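Local coordinates for protein glia-derived nexin (Homo sapiens, PDB 4DY0) that inhibits the serine proteases thrombin, trypsin and urokinase as a secreted serpin, binds heparin, and promotes neurite extension by inhibiting thrombin, at residues T15-F20 with L371-I376; N31-P36 with Q322-E327. All coordinates share one frame; numbering follows the deposited sequence.

Contact 1. Residues T15-F20 with L371-I376; sequences TGIQVF and LFMGQI
The ring of Phe-20 carries Met-373 over one face and meets the backbone of Gln-375 at its edge. Met-373 CG stands almost exactly above the ring centre, 3.7 Å from the centroid and 5° off the normal, a CH-pi contact. The sulfur is displaced past the rim: Met-373 SD lies 4.0 Å from the centroid of the Phe-20 ring in an oblique Met-aromatic contact. Beyond it, the methyl CE of Met-373 comes within 3.3 Å of Phe-20 CD2. Of the three, only CG is over the ring; SD and CE lie above its plane but past the CG-CD2-CE2 rim. The methionine gets there extended beyond CG, with CG opposite the backbone N (chi1 -175°). Ile-17, one turn before Phe-20, meets the same sulfur, its CG2 3.8 Å from Met-373 SD, the two side chains crossing at about a right angle. At the far end of the ring, Phe-20 CZ lies 3.8 Å from Gln-375 CB, while the amide of that glutamine turns to Asp-30 O, which NE2 bonds. Helix 15-20 and strand 371-376 run nearly parallel, 16° apart, as the N-terminal helix 5-26 packs on sheet B of the serpin fold. Ile-32 and Ile-34 of the neighbouring strand and Leu-359 of strand 358-364 also touch Phe-20, and Pro-36, at the start of helix 36-47, packs against both Ile-17 and Met-373.

Contact 2. Residues N31-P36 with Q322-E327; sequences NIVISP and QKAKIE. With SO4 (sulfate ion), chain D.
Gln-322 OE1 accepts the backbone N-H of Ser-35 at 2.8 Å, in a nearly straight hydrogen bond (N-H...O 176°). The donor approaches from above the carbonyl plane of the glutamine, and Ile-34 CG2 packs beside the same oxygen at 3.3 Å. The other end of the amide answers: Gln-322 NE2 donates to Ser-35 O at 3.2 Å, more bent, so one side chain engages both the N-H and the C=O of a single residue. Asn-166 OD1 takes a further bond from NE2, which would fix the rotation of the amide. Gln-322 spans the gap extended, CG opposite its backbone N (chi1 177°). Ala-324 CB rests on Val-33, 3.7 Å from its CG1, and a water donates to Val-33 O (2.7 Å) and may also reach Gln-322 O. The lysines point the other way, where Lys-323 NZ makes a weak bond to a sulfate, probably from the crystallisation liquor, and also hydrogen-bonds to Asp-147 O and Asn-148 O. Ser-35, at the N-cap of helix 36-47, bonds through OG to both Gly-38 N and Leu-371 O. Strands 32-34 and 322-327 cross at 103° with no backbone pairing, the face-to-face packing of two sheets in the serpin core.

In the fold
Both contacts are buried near the centre of the chain, their centres 8 Å apart, and they lie on successive layers: contact 1 seats helix 5-26 on strand 369-376, and contact 2 sets strand 32-34, the antiparallel neighbour of that strand, across strand 319-328. Ile-32 and Ile-34 turn toward the helix, while Val-33 turns toward strand 319-328. Contact 1 is built mainly of apolar and sulfur-aromatic packing, whereas contact 2 adds an amide that pairs with main-chain polar groups where strand 32-34 gives way to helix 36-47. Hydrogen bonds from Ser-35 OG to Leu-371 O and from Gln-375 N to Ile-32 O join the two. Lys-323 and Lys-325, partly exposed, leave the core beyond strand 319-328.

Contact 1. Residues T15-F20 with L371-I376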
loop_
_atom_site.group_PDB
_atom_site.type_symbol
_atom_site.label_atom_id
_atom_site.label_comp_id
_atom_site.label_asym_id
_atom_site.label_seq_id
_atom_site.Cartn_x
_atom_site.Cartn_y
_atom_site.Cartn_z
ATOM N N THR A 15 -3.969 4.831 9.535
ATOM C CA THR A 15 -5.243 4.243 9.149
ATOM C C THR A 15 -4.968 3.093 8.190
ATOM O O THR A 15 -5.478 1.987 8.362
ATOM C CB THR A 15 -6.177 5.267 8.471
ATOM O OG1 THR A 15 -6.618 6.221 9.439
ATOM C CG2 THR A 15 -7.398 4.578 7.883
ATOM N N GLY A 16 -4.140 3.357 7.186
ATOM C CA GLY A 16 -3.801 2.343 6.206
ATOM C C GLY A 16 -3.114 1.142 6.823
ATOM O O GLY A 16 -3.384 0.004 6.453
ATOM N N ILE A 17 -2.214 1.393 7.764
ATOM C CA ILE A 17 -1.483 0.312 8.413
ATOM C C ILE A 17 -2.426 -0.556 9.258
ATOM O O ILE A 17 -2.309 -1.787 9.278
ATOM C CB ILE A 17 -0.320 0.856 9.267
ATOM C CG1 ILE A 17 0.746 1.484 8.366
ATOM C CG2 ILE A 17 0.298 -0.250 10.117
ATOM C CD1 ILE A 17 1.873 2.165 9.125
ATOM N N GLN A 18 -3.366 0.087 9.940
ATOM C CA GLN A 18 -4.348 -0.631 10.750
ATOM C C GLN A 18 -5.127 -1.621 9.899
ATOM O O GLN A 18 -5.431 -2.730 10.342
ATOM C CB GLN A 18 -5.309 0.345 11.429
ATOM C CG GLN A 18 -4.722 1.018 12.658
ATOM C CD GLN A 18 -5.645 2.066 13.242
ATOM O OE1 GLN A 18 -5.210 3.163 13.589
ATOM N NE2 GLN A 18 -6.928 1.737 13.350
ATOM N N VAL A 19 -5.448 -1.215 8.676
ATOM C CA VAL A 19 -6.113 -2.107 7.742
ATOM C C VAL A 19 -5.207 -3.294 7.433
ATOM O O VAL A 19 -5.633 -4.446 7.514
ATOM C CB VAL A 19 -6.514 -1.380 6.442
ATOM C CG1 VAL A 19 -6.973 -2.376 5.392
ATOM C CG2 VAL A 19 -7.601 -0.346 6.734
ATOM N N PHE A 20 -3.950 -3.014 7.100
ATOM C CA PHE A 20 -2.987 -4.086 6.858
ATOM C C PHE A 20 -2.965 -5.075 8.023
ATOM O O PHE A 20 -2.968 -6.295 7.816
ATOM C CB PHE A 20 -1.585 -3.517 6.628
ATOM C CG PHE A 20 -0.512 -4.569 6.518
ATOM C CD1 PHE A 20 -0.227 -5.166 5.296
ATOM C CD2 PHE A 20 0.214 -4.961 7.635
ATOM C CE1 PHE A 20 0.759 -6.128 5.191
ATOM C CE2 PHE A 20 1.202 -5.931 7.537
ATOM C CZ PHE A 20 1.476 -6.512 6.316
ATOM N N LEU A 371 4.057 4.219 1.372
ATOM C CA LEU A 371 3.500 3.888 0.065
ATOM C C LEU A 371 3.169 2.401 -0.061
ATOM O O LEU A 371 2.186 2.031 -0.700
ATOM C CB LEU A 371 4.469 4.313 -1.038
ATOM C CG LEU A 371 5.051 5.720 -0.857
ATOM C CD1 LEU A 371 6.044 6.057 -1.959
ATOM C CD2 LEU A 371 3.944 6.756 -0.799
ATOM N N PHE A 372 3.997 1.557 0.549
ATOM C CA PHE A 372 3.792 0.114 0.507
ATOM C C PHE A 372 3.978 -0.486 1.884
ATOM O O PHE A 372 4.843 -0.056 2.655
ATOM C CB PHE A 372 4.810 -0.563 -0.413
ATOM C CG PHE A 372 4.511 -0.432 -1.876
ATOM C CD1 PHE A 372 4.809 0.737 -2.561
ATOM C CD2 PHE A 372 3.978 -1.497 -2.581
ATOM C CE1 PHE A 372 4.557 0.848 -3.917
ATOM C CE2 PHE A 372 3.723 -1.390 -3.940
ATOM C CZ PHE A 372 4.012 -0.214 -4.607
ATOM N N MET A 373 3.171 -1.496 2.178
ATOM C CA MET A 373 3.392 -2.344 3.334
ATOM C C MET A 373 3.058 -3.773 2.921
ATOM O O MET A 373 1.986 -4.036 2.367
ATOM C CB MET A 373 2.524 -1.900 4.506
ATOM C CG MET A 373 2.789 -2.669 5.789
ATOM S SD MET A 373 1.925 -1.949 7.193
ATOM C CE MET A 373 2.639 -2.883 8.552
ATOM N N GLY A 374 3.975 -4.696 3.175
ATOM C CA GLY A 374 3.776 -6.056 2.711
ATOM C C GLY A 374 4.235 -7.138 3.665
ATOM O O GLY A 374 5.219 -6.979 4.398
ATOM N N GLN A 375 3.515 -8.252 3.659
ATOM C CA GLN A 375 3.999 -9.434 4.337
ATOM C C GLN A 375 4.256 -10.485 3.267
ATOM O O GLN A 375 3.351 -10.872 2.531
ATOM C CB GLN A 375 3.006 -9.918 5.402
ATOM C CG GLN A 375 2.316 -11.215 5.082
ATOM C CD GLN A 375 1.574 -11.792 6.275
ATOM O OE1 GLN A 375 1.982 -11.609 7.419
ATOM N NE2 GLN A 375 0.474 -12.492 6.011
ATOM N N ILE A 376 5.504 -10.920 3.157
ATOM C CA ILE A 376 5.860 -11.905 2.145
ATOM C C ILE A 376 6.114 -13.254 2.796
ATOM O O ILE A 376 7.106 -13.426 3.505
ATOM C CB ILE A 376 7.112 -11.479 1.354
ATOM C CG1 ILE A 376 6.889 -10.113 0.689
ATOM C CG2 ILE A 376 7.488 -12.544 0.330
ATOM C CD1 ILE A 376 5.673 -10.060 -0.239
#

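Contact 2. Residues N31-P36 with Q322-E327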
loop_
_atom_site.group_PDB
_atom_site.type_symbol
_atom_site.label_atom_id
_atom_site.label_comp_id
_atom_site.label_asym_id
_atom_site.label_seq_id
_atom_site.Cartn_x
_atom_site.Cartn_y
_atom_site.Cartn_z
ATOM N N ASN A 31 0.652 -13.869 1.002
ATOM C CA ASN A 31 1.351 -12.675 0.593
ATOM C C ASN A 31 0.363 -11.521 0.580
ATOM O O ASN A 31 -0.610 -11.526 -0.169
ATOM C CB ASN A 31 1.987 -12.873 -0.782
ATOM C CG ASN A 31 3.131 -13.859 -0.750
ATOM O OD1 ASN A 31 3.701 -14.145 0.312
ATOM N ND2 ASN A 31 3.481 -14.393 -1.914
ATOM N N ILE A 32 0.597 -10.538 1.436
ATOM C CA ILE A 32 -0.290 -9.391 1.519
ATOM C C ILE A 32 0.501 -8.126 1.222
ATOM O O ILE A 32 1.473 -7.819 1.909
ATOM C CB ILE A 32 -0.937 -9.280 2.908
ATOM C CG1 ILE A 32 -1.746 -10.542 3.222
ATOM C CG2 ILE A 32 -1.826 -8.054 2.979
ATOM C CD1 ILE A 32 -2.951 -10.740 2.315
ATOM N N VAL A 33 0.095 -7.410 0.179
ATOM C CA VAL A 33 0.757 -6.168 -0.192
ATOM C C VAL A 33 -0.263 -5.052 -0.331
ATOM O O VAL A 33 -1.091 -5.057 -1.241
ATOM C CB VAL A 33 1.562 -6.311 -1.494
ATOM C CG1 VAL A 33 2.391 -5.056 -1.746
ATOM C CG2 VAL A 33 2.455 -7.535 -1.417
ATOM N N ILE A 34 -0.188 -4.106 0.594
ATOM C CA ILE A 34 -1.140 -3.016 0.701
ATOM C C ILE A 34 -0.411 -1.693 0.508
ATOM O O ILE A 34 0.813 -1.615 0.680
ATOM C CB ILE A 34 -1.760 -3.006 2.113
ATOM C CG1 ILE A 34 -2.653 -4.234 2.318
ATOM C CG2 ILE A 34 -2.519 -1.723 2.366
ATOM C CD1 ILE A 34 -3.807 -4.304 1.369
ATOM N N SER A 35 -1.158 -0.653 0.148
ATOM C CA SER A 35 -0.616 0.698 0.153
ATOM C C SER A 35 -1.342 1.522 1.202
ATOM O O SER A 35 -2.441 2.009 0.956
ATOM C CB SER A 35 -0.763 1.355 -1.212
ATOM O OG SER A 35 -0.343 2.705 -1.143
ATOM N N PRO A 36 -0.741 1.661 2.394
ATOM C CA PRO A 36 -1.414 2.379 3.476
ATOM C C PRO A 36 -1.829 3.787 3.068
ATOM O O PRO A 36 -2.930 4.232 3.404
ATOM C CB PRO A 36 -0.350 2.427 4.574
ATOM C CG PRO A 36 0.472 1.189 4.335
ATOM C CD PRO A 36 0.534 1.063 2.830
ATOM N N GLN A 322 -7.926 -2.416 -4.140
ATOM C CA GLN A 322 -6.555 -1.942 -4.203
ATOM C C GLN A 322 -5.641 -3.052 -4.702
ATOM O O GLN A 322 -5.701 -4.184 -4.217
ATOM C CB GLN A 322 -6.080 -1.463 -2.833
ATOM C CG GLN A 322 -4.629 -1.012 -2.824
ATOM C CD GLN A 322 -4.205 -0.441 -1.488
ATOM O OE1 GLN A 322 -3.795 -1.175 -0.582
ATOM N NE2 GLN A 322 -4.294 0.884 -1.357
ATOM N N LYS A 323 -4.804 -2.725 -5.679
ATOM C CA LYS A 323 -3.792 -3.655 -6.151
ATOM C C LYS A 323 -2.427 -2.993 -6.073
ATOM O O LYS A 323 -2.231 -1.888 -6.574
ATOM C CB LYS A 323 -4.092 -4.106 -7.576
ATOM C CG LYS A 323 -3.245 -5.277 -8.044
ATOM C CD LYS A 323 -3.965 -6.070 -9.125
ATOM C CE LYS A 323 -3.116 -7.231 -9.622
ATOM N NZ LYS A 323 -3.916 -8.150 -10.474
ATOM N N ALA A 324 -1.488 -3.668 -5.426
ATOM C CA ALA A 324 -0.155 -3.121 -5.228
ATOM C C ALA A 324 0.863 -4.072 -5.821
ATOM O O ALA A 324 0.748 -5.288 -5.671
ATOM C CB ALA A 324 0.119 -2.893 -3.743
ATOM N N LYS A 325 1.856 -3.515 -6.501
ATOM C CA LYS A 325 2.840 -4.329 -7.198
ATOM C C LYS A 325 4.210 -3.667 -7.154
ATOM O O LYS A 325 4.382 -2.545 -7.626
ATOM C CB LYS A 325 2.398 -4.554 -8.645
ATOM C CG LYS A 325 3.364 -5.362 -9.492
ATOM C CD LYS A 325 2.677 -5.840 -10.765
ATOM C CE LYS A 325 3.638 -6.549 -11.688
ATOM N NZ LYS A 325 2.928 -7.113 -12.870
ATOM N N ILE A 326 5.176 -4.364 -6.567
ATOM C CA ILE A 326 6.542 -3.870 -6.501
ATOM C C ILE A 326 7.515 -4.941 -6.984
ATOM O O ILE A 326 7.405 -6.106 -6.612
ATOM C CB ILE A 326 6.922 -3.440 -5.066
ATOM C CG1 ILE A 326 8.359 -2.914 -5.031
ATOM C CG2 ILE A 326 6.757 -4.601 -4.100
ATOM C CD1 ILE A 326 8.858 -2.589 -3.644
ATOM N N GLU A 327 8.457 -4.548 -7.832
ATOM C CA GLU A 327 9.504 -5.466 -8.246
ATOM C C GLU A 327 10.799 -5.182 -7.496
ATOM O O GLU A 327 11.217 -4.032 -7.361
ATOM C CB GLU A 327 9.748 -5.404 -9.754
ATOM C CG GLU A 327 10.912 -6.288 -10.185
ATOM C CD GLU A 327 11.136 -6.303 -11.684
ATOM O OE1 GLU A 327 12.078 -6.990 -12.133
ATOM O OE2 GLU A 327 10.372 -5.634 -12.412
HETATM S S SO4 D . -1.124 -8.207 -13.190
HETATM O O1 SO4 D . -0.013 -9.113 -13.562
HETATM O O2 SO4 D . -1.313 -8.239 -11.722
HETATM O O3 SO4 D . -0.795 -6.828 -13.614
HETATM O O4 SO4 D . -2.371 -8.656 -13.853
HETATM O O HOH W 1 -3.690 -5.049 -2.047
#